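2-hydroxy-3-oxopropionate reductase (Polaromonas sp. JS666, PDB 4DLL) probably catalyses the NAD(P)H-dependent reduction of 2-hydroxy-3-oxopropionate (tartronate semialdehyde) to glycerate, as a member of the beta-hydroxyacid dehydrogenase family. Local coordinates at residues A171-E174 with R175-L179; S241-L244 with Q245-Q249; G287-E290 with Q291-E295. One frame throughout, in Å; residues are numbered along the deposited sequence.

Contact 1 (A171-E174 with R175-L179)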
ATOM      1  N   ALA A 171      10.057  28.711  11.870  1.00 31.82           N
ATOM      2  CA  ALA A 171       9.242  29.881  12.236  1.00 32.97           C
ATOM      3  C   ALA A 171       8.067  30.136  11.302  1.00 33.39           C
ATOM      4  O   ALA A 171       6.992  30.448  11.764  1.00 33.79           O
ATOM      5  CB  ALA A 171      10.108  31.132  12.332  1.00 32.96           C
ATOM      6  N   ASP A 172       8.265  29.993   9.989  1.00 33.65           N
ATOM      7  CA  ASP A 172       7.180  30.195   9.042  1.00 34.15           C
ATOM      8  C   ASP A 172       6.134  29.065   9.206  1.00 33.93           C
ATOM      9  O   ASP A 172       4.911  29.318   9.217  1.00 32.76           O
ATOM     10  CB  ASP A 172       7.740  30.251   7.608  1.00 35.38           C
ATOM     11  CG  ASP A 172       8.531  31.532   7.328  1.00 38.66           C
ATOM     12  OD1 ASP A 172       8.159  32.586   7.874  1.00 45.31           O
ATOM     13  OD2 ASP A 172       9.495  31.514   6.528  1.00 45.07           O
ATOM     14  N   PHE A 173       6.629  27.820   9.362  1.00 32.46           N
ATOM     15  CA  PHE A 173       5.765  26.689   9.544  1.00 30.61           C
ATOM     16  C   PHE A 173       4.953  26.857  10.818  1.00 30.94           C
ATOM     17  O   PHE A 173       3.764  26.562  10.797  1.00 29.04           O
ATOM     18  CB  PHE A 173       6.564  25.366   9.581  1.00 31.19           C
ATOM     19  CG  PHE A 173       5.733  24.162   9.949  1.00 28.63           C
ATOM     20  CD1 PHE A 173       4.950  23.512   8.960  1.00 25.14           C
ATOM     21  CD2 PHE A 173       5.723  23.682  11.275  1.00 26.93           C
ATOM     22  CE1 PHE A 173       4.174  22.404   9.248  1.00 24.06           C
ATOM     23  CE2 PHE A 173       4.929  22.556  11.619  1.00 24.94           C
ATOM     24  CZ  PHE A 173       4.153  21.901  10.611  1.00 26.63           C
ATOM     25  N   GLU A 174       5.568  27.313  11.920  1.00 30.88           N
ATOM     26  CA  GLU A 174       4.725  27.594  13.098  1.00 32.56           C
ATOM     27  C   GLU A 174       3.715  28.706  12.815  1.00 31.11           C
ATOM     28  O   GLU A 174       2.554  28.619  13.167  1.00 30.69           O
ATOM     29  CB  GLU A 174       5.568  27.906  14.335  1.00 32.78           C
ATOM     30  CG  GLU A 174       6.412  26.726  14.710  1.00 39.36           C
ATOM     31  CD  GLU A 174       5.557  25.606  15.258  1.00 47.00           C
ATOM     32  OE1 GLU A 174       4.742  25.916  16.164  1.00 51.14           O
ATOM     33  OE2 GLU A 174       5.679  24.429  14.792  1.00 48.40           O
ATOM     34  N   ARG A 175       4.139  29.757  12.150  1.00 31.23           N
ATOM     35  CA  ARG A 175       3.157  30.752  11.768  1.00 32.90           C
ATOM     36  C   ARG A 175       1.966  30.131  11.038  1.00 32.37           C
ATOM     37  O   ARG A 175       0.826  30.580  11.215  1.00 33.68           O
ATOM     38  CB  ARG A 175       3.789  31.868  10.952  1.00 33.72           C
ATOM     39  CG  ARG A 175       4.534  32.843  11.816  1.00 38.67           C
ATOM     40  CD  ARG A 175       5.227  33.964  11.050  1.00 45.63           C
ATOM     41  NE  ARG A 175       5.354  35.101  11.965  1.00 56.15           N
ATOM     42  CZ  ARG A 175       4.501  36.135  12.025  1.00 60.07           C
ATOM     43  NH1 ARG A 175       3.464  36.193  11.187  1.00 62.15           N
ATOM     44  NH2 ARG A 175       4.689  37.124  12.909  1.00 60.51           N
ATOM     45  N   SER A 176       2.218  29.057  10.296  1.00 30.62           N
ATOM     46  CA  SER A 176       1.232  28.449   9.425  1.00 30.74           C
ATOM     47  C   SER A 176       0.326  27.519  10.094  1.00 29.30           C
ATOM     48  O   SER A 176      -0.706  27.148   9.513  1.00 28.38           O
ATOM     49  CB  SER A 176       1.950  27.562   8.394  1.00 31.29           C
ATOM     50  OG  SER A 176       2.521  28.391   7.425  1.00 38.27           O
ATOM     51  N   LEU A 177       0.796  26.986  11.220  1.00 28.45           N
ATOM     52  CA  LEU A 177       0.274  25.733  11.674  1.00 28.39           C
ATOM     53  C   LEU A 177      -1.215  25.836  12.007  1.00 28.86           C
ATOM     54  O   LEU A 177      -1.977  24.919  11.640  1.00 27.92           O
ATOM     55  CB  LEU A 177       1.128  25.125  12.831  1.00 29.12           C
ATOM     56  CG  LEU A 177       0.824  23.684  13.307  1.00 28.62           C
ATOM     57  CD1 LEU A 177       0.791  22.686  12.166  1.00 24.21           C
ATOM     58  CD2 LEU A 177       1.808  23.139  14.411  1.00 22.25           C
ATOM     59  N   PRO A 178      -1.653  26.958  12.670  1.00 29.03           N
ATOM     60  CA  PRO A 178      -3.085  27.053  12.983  1.00 28.17           C
ATOM     61  C   PRO A 178      -3.935  26.974  11.704  1.00 27.78           C
ATOM     62  O   PRO A 178      -5.006  26.338  11.705  1.00 27.00           O
ATOM     63  CB  PRO A 178      -3.219  28.440  13.667  1.00 28.52           C
ATOM     64  CG  PRO A 178      -1.907  28.619  14.356  1.00 30.02           C
ATOM     65  CD  PRO A 178      -0.896  28.055  13.295  1.00 29.25           C
ATOM     66  N   LEU A 179      -3.495  27.614  10.608  1.00 27.28           N
ATOM     67  CA  LEU A 179      -4.308  27.495   9.368  1.00 25.70           C
ATOM     68  C   LEU A 179      -4.253  26.059   8.886  1.00 26.72           C
ATOM     69  O   LEU A 179      -5.295  25.480   8.491  1.00 26.35           O
ATOM     70  CB  LEU A 179      -3.835  28.420   8.279  1.00 26.08           C
ATOM     71  CG  LEU A 179      -4.718  28.141   7.054  1.00 25.34           C
ATOM     72  CD1 LEU A 179      -6.034  28.831   7.284  1.00 21.81           C
ATOM     73  CD2 LEU A 179      -4.058  28.570   5.776  1.00 29.91           C
TER
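Phe173 and Leu177 meet one turn apart on the same helix. The nearest touch is CZ of Phe173 to CD1 of Leu177, 3.8 Å, with CE2 a little farther off, the methyl approaching the ring obliquely. Both side chains leave their CA with CG anti to the backbone N (chi1 172° for Phe173, -172° for Leu177), which swings the ring forward along the helix until its far end reaches the leucine. Beyond the contact the phenyl ring stacks with His188, and both residues rest on Ala186 of strand 184-190.

Glu174 runs alongside Leu177, pointing the same way. Its chain bends at chi2, and OE2 comes no nearer to CD2 of Leu177 than 4.1 Å, a loose contact. Ser176 lies on the flank toward the sheet, against Leu146, Leu119 and Leu121. With OG anti to its own carbonyl carbon, it reaches back to donate a hydrogen bond to O of Asp172 at 3.1 Å, from above the carbonyl plane. That oxygen also takes a weak bond from Ser176 N, whose other acceptor is Phe173 O at 3.0 Å.

Farther along, Leu177 N bonds to Glu174 O at 3.1 Å, a three-residue step just ahead of Pro178, whose CD packs 3.5 Å from the same oxygen. Proline has no N-H to give, and the helix kinks here. The chemistry is thus divided: apolar groups and a buried serine hydroxyl satisfied by the main chain face the sheet of this beta-alpha-beta unit, while the charged ends of Glu174 and Arg175, both exposed residues, leave the helix in different directions.

Contact 2 (S241-L244 with Q245-Q249)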
ATOM      1  N   SER A 241      -4.038  -1.706   2.173  1.00 29.94           N
ATOM      2  CA  SER A 241      -3.564  -0.339   1.960  1.00 29.63           C
ATOM      3  C   SER A 241      -4.725   0.641   1.712  1.00 29.96           C
ATOM      4  O   SER A 241      -5.852   0.212   1.452  1.00 29.28           O
ATOM      5  CB  SER A 241      -2.624  -0.307   0.785  1.00 29.17           C
ATOM      6  OG  SER A 241      -3.344  -0.335  -0.438  1.00 33.34           O
ATOM      7  N   ARG A 242      -4.474   1.953   1.792  1.00 28.53           N
ATOM      8  CA  ARG A 242      -5.497   2.934   1.421  1.00 27.68           C
ATOM      9  C   ARG A 242      -5.793   2.827  -0.101  1.00 27.49           C
ATOM     10  O   ARG A 242      -6.940   2.959  -0.504  1.00 27.07           O
ATOM     11  CB  ARG A 242      -5.069   4.384   1.798  1.00 28.68           C
ATOM     12  CG  ARG A 242      -6.218   5.459   1.665  1.00 32.13           C
ATOM     13  CD  ARG A 242      -7.187   5.317   2.891  1.00 42.56           C
ATOM     14  NE  ARG A 242      -6.357   5.222   4.105  1.00 47.38           N
ATOM     15  CZ  ARG A 242      -5.878   6.296   4.758  1.00 52.28           C
ATOM     16  NH1 ARG A 242      -6.208   7.534   4.327  1.00 47.83           N
ATOM     17  NH2 ARG A 242      -5.082   6.143   5.840  1.00 50.86           N
ATOM     18  N   VAL A 243      -4.779   2.477  -0.903  1.00 27.28           N
ATOM     19  CA  VAL A 243      -4.991   2.271  -2.350  1.00 27.48           C
ATOM     20  C   VAL A 243      -5.888   1.056  -2.658  1.00 29.98           C
ATOM     21  O   VAL A 243      -6.814   1.175  -3.518  1.00 29.15           O
ATOM     22  CB  VAL A 243      -3.679   2.224  -3.119  1.00 27.21           C
ATOM     23  CG1 VAL A 243      -3.830   1.526  -4.529  1.00 23.85           C
ATOM     24  CG2 VAL A 243      -3.125   3.642  -3.241  1.00 25.19           C
ATOM     25  N   LEU A 244      -5.665  -0.078  -1.960  1.00 30.41           N
ATOM     26  CA  LEU A 244      -6.554  -1.232  -2.148  1.00 31.73           C
ATOM     27  C   LEU A 244      -8.008  -0.873  -1.825  1.00 32.43           C
ATOM     28  O   LEU A 244      -8.892  -1.138  -2.627  1.00 32.39           O
ATOM     29  CB  LEU A 244      -6.123  -2.449  -1.310  1.00 32.04           C
ATOM     30  CG  LEU A 244      -7.030  -3.690  -1.239  1.00 33.07           C
ATOM     31  CD1 LEU A 244      -7.258  -4.286  -2.646  1.00 32.05           C
ATOM     32  CD2 LEU A 244      -6.441  -4.796  -0.295  1.00 28.61           C
ATOM     33  N   GLN A 245      -8.252  -0.284  -0.654  1.00 32.33           N
ATOM     34  CA  GLN A 245      -9.619   0.061  -0.251  1.00 33.39           C
ATOM     35  C   GLN A 245     -10.262   1.153  -1.126  1.00 34.61           C
ATOM     36  O   GLN A 245     -11.474   1.115  -1.348  1.00 33.26           O
ATOM     37  CB  GLN A 245      -9.679   0.508   1.217  1.00 32.35           C
ATOM     38  CG  GLN A 245      -9.077  -0.543   2.219  1.00 35.21           C
ATOM     39  CD  GLN A 245      -9.760  -1.965   2.104  1.00 40.21           C
ATOM     40  OE1 GLN A 245      -9.079  -3.004   1.942  1.00 38.23           O
ATOM     41  NE2 GLN A 245     -11.094  -1.985   2.163  1.00 37.26           N
ATOM     42  N   LEU A 246      -9.492   2.152  -1.587  1.00 35.39           N
ATOM     43  CA  LEU A 246     -10.160   3.202  -2.351  1.00 36.18           C
ATOM     44  C   LEU A 246     -10.192   2.816  -3.814  1.00 36.13           C
ATOM     45  O   LEU A 246     -11.225   2.414  -4.296  1.00 36.43           O
ATOM     46  CB  LEU A 246      -9.548   4.587  -2.136  1.00 36.98           C
ATOM     47  CG  LEU A 246     -10.223   5.783  -2.851  1.00 39.69           C
ATOM     48  CD1 LEU A 246     -11.441   6.356  -1.999  1.00 41.28           C
ATOM     49  CD2 LEU A 246      -9.182   6.888  -3.163  1.00 38.59           C
ATOM     50  N   HIS A 247      -9.056   2.901  -4.504  1.00 36.25           N
ATOM     51  CA  HIS A 247      -8.951   2.522  -5.920  1.00 35.70           C
ATOM     52  C   HIS A 247      -9.271   1.085  -6.280  1.00 36.23           C
ATOM     53  O   HIS A 247      -9.656   0.810  -7.428  1.00 36.56           O
ATOM     54  CB  HIS A 247      -7.552   2.801  -6.393  1.00 35.27           C
ATOM     55  CG  HIS A 247      -7.065   4.162  -6.005  1.00 37.44           C
ATOM     56  ND1 HIS A 247      -7.317   5.283  -6.765  1.00 37.40           N
ATOM     57  CD2 HIS A 247      -6.383   4.586  -4.916  1.00 36.07           C
ATOM     58  CE1 HIS A 247      -6.796   6.337  -6.167  1.00 37.74           C
ATOM     59  NE2 HIS A 247      -6.240   5.943  -5.036  1.00 38.49           N
ATOM     60  N   GLY A 248      -9.043   0.157  -5.358  1.00 35.07           N
ATOM     61  CA  GLY A 248      -9.333  -1.220  -5.628  1.00 37.10           C
ATOM     62  C   GLY A 248     -10.837  -1.498  -5.749  1.00 39.07           C
ATOM     63  O   GLY A 248     -11.263  -2.318  -6.595  1.00 38.89           O
ATOM     64  N   GLN A 249     -11.634  -0.847  -4.890  1.00 39.63           N
ATOM     65  CA  GLN A 249     -13.082  -0.949  -4.953  1.00 39.58           C
ATOM     66  C   GLN A 249     -13.579  -0.410  -6.289  1.00 39.81           C
ATOM     67  O   GLN A 249     -14.473  -1.035  -6.882  1.00 40.22           O
ATOM     68  CB  GLN A 249     -13.775  -0.277  -3.771  1.00 39.26           C
ATOM     69  CG  GLN A 249     -15.294  -0.594  -3.634  1.00 41.30           C
ATOM     70  CD  GLN A 249     -15.723  -2.120  -3.800  1.00 42.86           C
ATOM     71  OE1 GLN A 249     -16.885  -2.406  -4.133  1.00 44.37           O
ATOM     72  NE2 GLN A 249     -14.809  -3.058  -3.582  1.00 38.69           N
TER
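Val243 packs its branched end against the rim of the His247 imidazole, one turn on. CG2 of Val243 lies 3.8 Å from CD2 of His247, while CA of Val243 sits at the ring edge, in its plane. The histidine has CG anti to its carbonyl carbon (chi1 -48°), which carries the ring back beside Val243. Leu246 covers part of one face: its CD2 stands 3.6 Å above the ring plane, offset toward the rim. Outside the pair, Val243 leans on Thr209 and Ile210 of helix 194-222, His247 touches the loop at Asp305 to Ser307, and Val243 and Leu246 both pack on Phe238 of the second subunit, so this side is closely filled. Leu244 is buried as well, against Lys231 and Ile234 of helix 227-234 and Val213 of helix 194-222.

The backbone is tight here too. Gly248 N bonds to Val243 O at 3.1 Å, a five-residue step where the helix is interrupted around Leu246. Gly248 CA also makes a CA-H...O contact of 3.0 Å with Leu244 O.

The other side is looser. Gln245, partly open to solvent, bends at chi2 and brings CG to 3.4 Å from Ser241 O. Arg242 points away from the following turn, and its NH1 is hydrogen-bonded to Gly236 O of the second subunit.

At the start, Ser241 OG accepts from Leu244 N at 2.8 Å with a nearly straight N-H...O angle of 169°, while Gln245 N bonds to Ser241 O at 3.2 Å. This is the classic serine N-cap, opening a short helix that breaks and resumes within the all-helical C-terminal domain at the dimer interface.

Contact 3 (G287-E290 with Q291-E295)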
ATOM      1  N   GLY A 287      10.511   4.368 -13.049  1.00 36.50           N
ATOM      2  CA  GLY A 287      10.791   4.292 -14.513  1.00 38.16           C
ATOM      3  C   GLY A 287       9.824   3.355 -15.240  1.00 38.92           C
ATOM      4  O   GLY A 287       9.219   3.717 -16.247  1.00 39.63           O
ATOM      5  N   LEU A 288       9.630   2.157 -14.704  1.00 40.25           N
ATOM      6  CA  LEU A 288       8.645   1.225 -15.281  1.00 39.79           C
ATOM      7  C   LEU A 288       7.264   1.834 -15.233  1.00 40.18           C
ATOM      8  O   LEU A 288       6.529   1.812 -16.243  1.00 40.53           O
ATOM      9  CB  LEU A 288       8.650  -0.128 -14.560  1.00 40.36           C
ATOM     10  CG  LEU A 288       7.495  -1.093 -14.833  1.00 39.30           C
ATOM     11  CD1 LEU A 288       7.483  -1.494 -16.313  1.00 43.02           C
ATOM     12  CD2 LEU A 288       7.593  -2.327 -13.956  1.00 39.96           C
ATOM     13  N   PHE A 289       6.895   2.404 -14.084  1.00 39.40           N
ATOM     14  CA  PHE A 289       5.539   3.023 -13.980  1.00 38.62           C
ATOM     15  C   PHE A 289       5.264   4.271 -14.824  1.00 37.89           C
ATOM     16  O   PHE A 289       4.159   4.436 -15.303  1.00 38.06           O
ATOM     17  CB  PHE A 289       5.100   3.213 -12.526  1.00 36.69           C
ATOM     18  CG  PHE A 289       4.598   1.972 -11.947  1.00 36.83           C
ATOM     19  CD1 PHE A 289       5.507   1.009 -11.475  1.00 34.49           C
ATOM     20  CD2 PHE A 289       3.253   1.684 -11.976  1.00 31.93           C
ATOM     21  CE1 PHE A 289       5.098  -0.156 -10.983  1.00 29.46           C
ATOM     22  CE2 PHE A 289       2.832   0.516 -11.478  1.00 34.10           C
ATOM     23  CZ  PHE A 289       3.755  -0.424 -10.950  1.00 29.74           C
ATOM     24  N   GLU A 290       6.262   5.117 -15.047  1.00 38.49           N
ATOM     25  CA  GLU A 290       6.087   6.196 -16.006  1.00 39.65           C
ATOM     26  C   GLU A 290       5.733   5.593 -17.389  1.00 40.64           C
ATOM     27  O   GLU A 290       4.750   6.023 -18.019  1.00 40.79           O
ATOM     28  CB  GLU A 290       7.326   7.059 -16.048  1.00 39.03           C
ATOM     29  CG  GLU A 290       7.220   8.285 -16.952  1.00 42.36           C
ATOM     30  CD  GLU A 290       7.672   8.022 -18.417  1.00 44.82           C
ATOM     31  OE1 GLU A 290       8.476   7.083 -18.664  1.00 39.64           O
ATOM     32  OE2 GLU A 290       7.208   8.779 -19.306  1.00 46.39           O
ATOM     33  N   GLN A 291       6.481   4.568 -17.822  1.00 42.09           N
ATOM     34  CA  GLN A 291       6.240   3.916 -19.144  1.00 43.69           C
ATOM     35  C   GLN A 291       4.825   3.407 -19.207  1.00 43.38           C
ATOM     36  O   GLN A 291       4.117   3.633 -20.179  1.00 43.64           O
ATOM     37  CB  GLN A 291       7.169   2.725 -19.400  1.00 43.29           C
ATOM     38  CG  GLN A 291       8.602   3.081 -19.641  1.00 48.58           C
ATOM     39  CD  GLN A 291       9.461   1.848 -19.871  1.00 53.62           C
ATOM     40  OE1 GLN A 291       9.903   1.198 -18.919  1.00 54.76           O
ATOM     41  NE2 GLN A 291       9.703   1.524 -21.142  1.00 54.80           N
ATOM     42  N   LEU A 292       4.401   2.720 -18.155  1.00 43.77           N
ATOM     43  CA  LEU A 292       3.057   2.140 -18.151  1.00 44.18           C
ATOM     44  C   LEU A 292       1.968   3.184 -18.176  1.00 44.44           C
ATOM     45  O   LEU A 292       0.930   2.992 -18.816  1.00 43.90           O
ATOM     46  CB  LEU A 292       2.848   1.248 -16.960  1.00 43.18           C
ATOM     47  CG  LEU A 292       3.608  -0.048 -17.029  1.00 44.65           C
ATOM     48  CD1 LEU A 292       3.521  -0.646 -15.621  1.00 45.60           C
ATOM     49  CD2 LEU A 292       3.040  -0.992 -18.126  1.00 43.80           C
ATOM     50  N   TYR A 293       2.205   4.286 -17.468  1.00 44.80           N
ATOM     51  CA  TYR A 293       1.242   5.362 -17.483  1.00 45.04           C
ATOM     52  C   TYR A 293       1.284   6.080 -18.828  1.00 45.87           C
ATOM     53  O   TYR A 293       0.245   6.480 -19.333  1.00 45.33           O
ATOM     54  CB  TYR A 293       1.465   6.333 -16.321  1.00 44.98           C
ATOM     55  CG  TYR A 293       0.812   5.885 -15.038  1.00 43.23           C
ATOM     56  CD1 TYR A 293       1.567   5.366 -13.992  1.00 39.82           C
ATOM     57  CD2 TYR A 293      -0.565   5.970 -14.879  1.00 44.04           C
ATOM     58  CE1 TYR A 293       0.962   4.951 -12.814  1.00 41.67           C
ATOM     59  CE2 TYR A 293      -1.195   5.552 -13.690  1.00 40.29           C
ATOM     60  CZ  TYR A 293      -0.417   5.056 -12.672  1.00 40.32           C
ATOM     61  OH  TYR A 293      -1.006   4.643 -11.529  1.00 36.91           O
ATOM     62  N   ALA A 294       2.491   6.247 -19.375  1.00 47.28           N
ATOM     63  CA  ALA A 294       2.680   6.880 -20.685  1.00 49.17           C
ATOM     64  C   ALA A 294       1.947   6.045 -21.723  1.00 50.54           C
ATOM     65  O   ALA A 294       1.246   6.600 -22.562  1.00 51.58           O
ATOM     66  CB  ALA A 294       4.190   7.040 -21.036  1.00 48.48           C
ATOM     67  N   GLU A 295       2.055   4.711 -21.603  1.00 52.31           N
ATOM     68  CA  GLU A 295       1.359   3.741 -22.476  1.00 53.22           C
ATOM     69  C   GLU A 295      -0.155   3.751 -22.297  1.00 53.90           C
ATOM     70  O   GLU A 295      -0.896   3.200 -23.112  1.00 54.35           O
ATOM     71  CB  GLU A 295       1.917   2.319 -22.285  1.00 53.10           C
ATOM     72  CG  GLU A 295       3.101   1.986 -23.213  1.00 53.94           C
ATOM     73  CD  GLU A 295       4.043   0.896 -22.664  1.00 57.97           C
ATOM     74  OE1 GLU A 295       3.801   0.357 -21.546  1.00 59.56           O
ATOM     75  OE2 GLU A 295       5.058   0.575 -23.353  1.00 57.26           O
TER
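The ring of Phe289 has CD1 of Leu292 over one face, while CE1 of Tyr293 comes in at its edge, near the ring plane, 4.1 Å from CD2 of Phe289. The tyrosine ring in turn has a backbone oxygen at its own edge: O of Phe289, 3.0 Å from CD1 of Tyr293. Both aromatic chains place CG anti to the carbonyl carbon (chi1 -80° and -84°), turning the rings back toward the start of the helix, and Tyr293 OH ends in a hydrogen bond to Gly207 O of helix 194-222.

All of this belongs to helix 284-301 of the helical C-terminal domain, one regular run of i to i+4 bonds, such as Leu292 N to Leu288 O at 3.0 Å. On the subunit interface, CG of Leu288 meets CD1 of Leu292 at 4.1 Å, and Leu288 packs on Leu288 of the second subunit.

On another flank Glu290 bends at chi2, bringing OE2 to 3.9 Å from CB of Ala294, and the same oxygen forms a salt bridge with Arg270 of helix 262-278.

Contact 1 belongs to the N-terminal cofactor-binding part, contacts 2 and 3 to the helical C-terminal part, and they come in that order along the chain. Contact 1 stands apart, its centre about 32 Å from that of contact 2 and about 37 Å from that of contact 3, which lies on the opposite side of the chain's centre. Contacts 2 and 3 are closer, with centres about 20 Å apart and nearest atoms about 8 Å apart, yet they do not touch. Helix 194-222 links them, packing against Val243 and Tyr293 through Ile210, and both reach the second subunit. Contact 1 meets no other chain. The probable dinucleotide-binding glycine motif, Gly38 to Gly43, follows strand 33-37 in the sheet on part of which contact 1 packs.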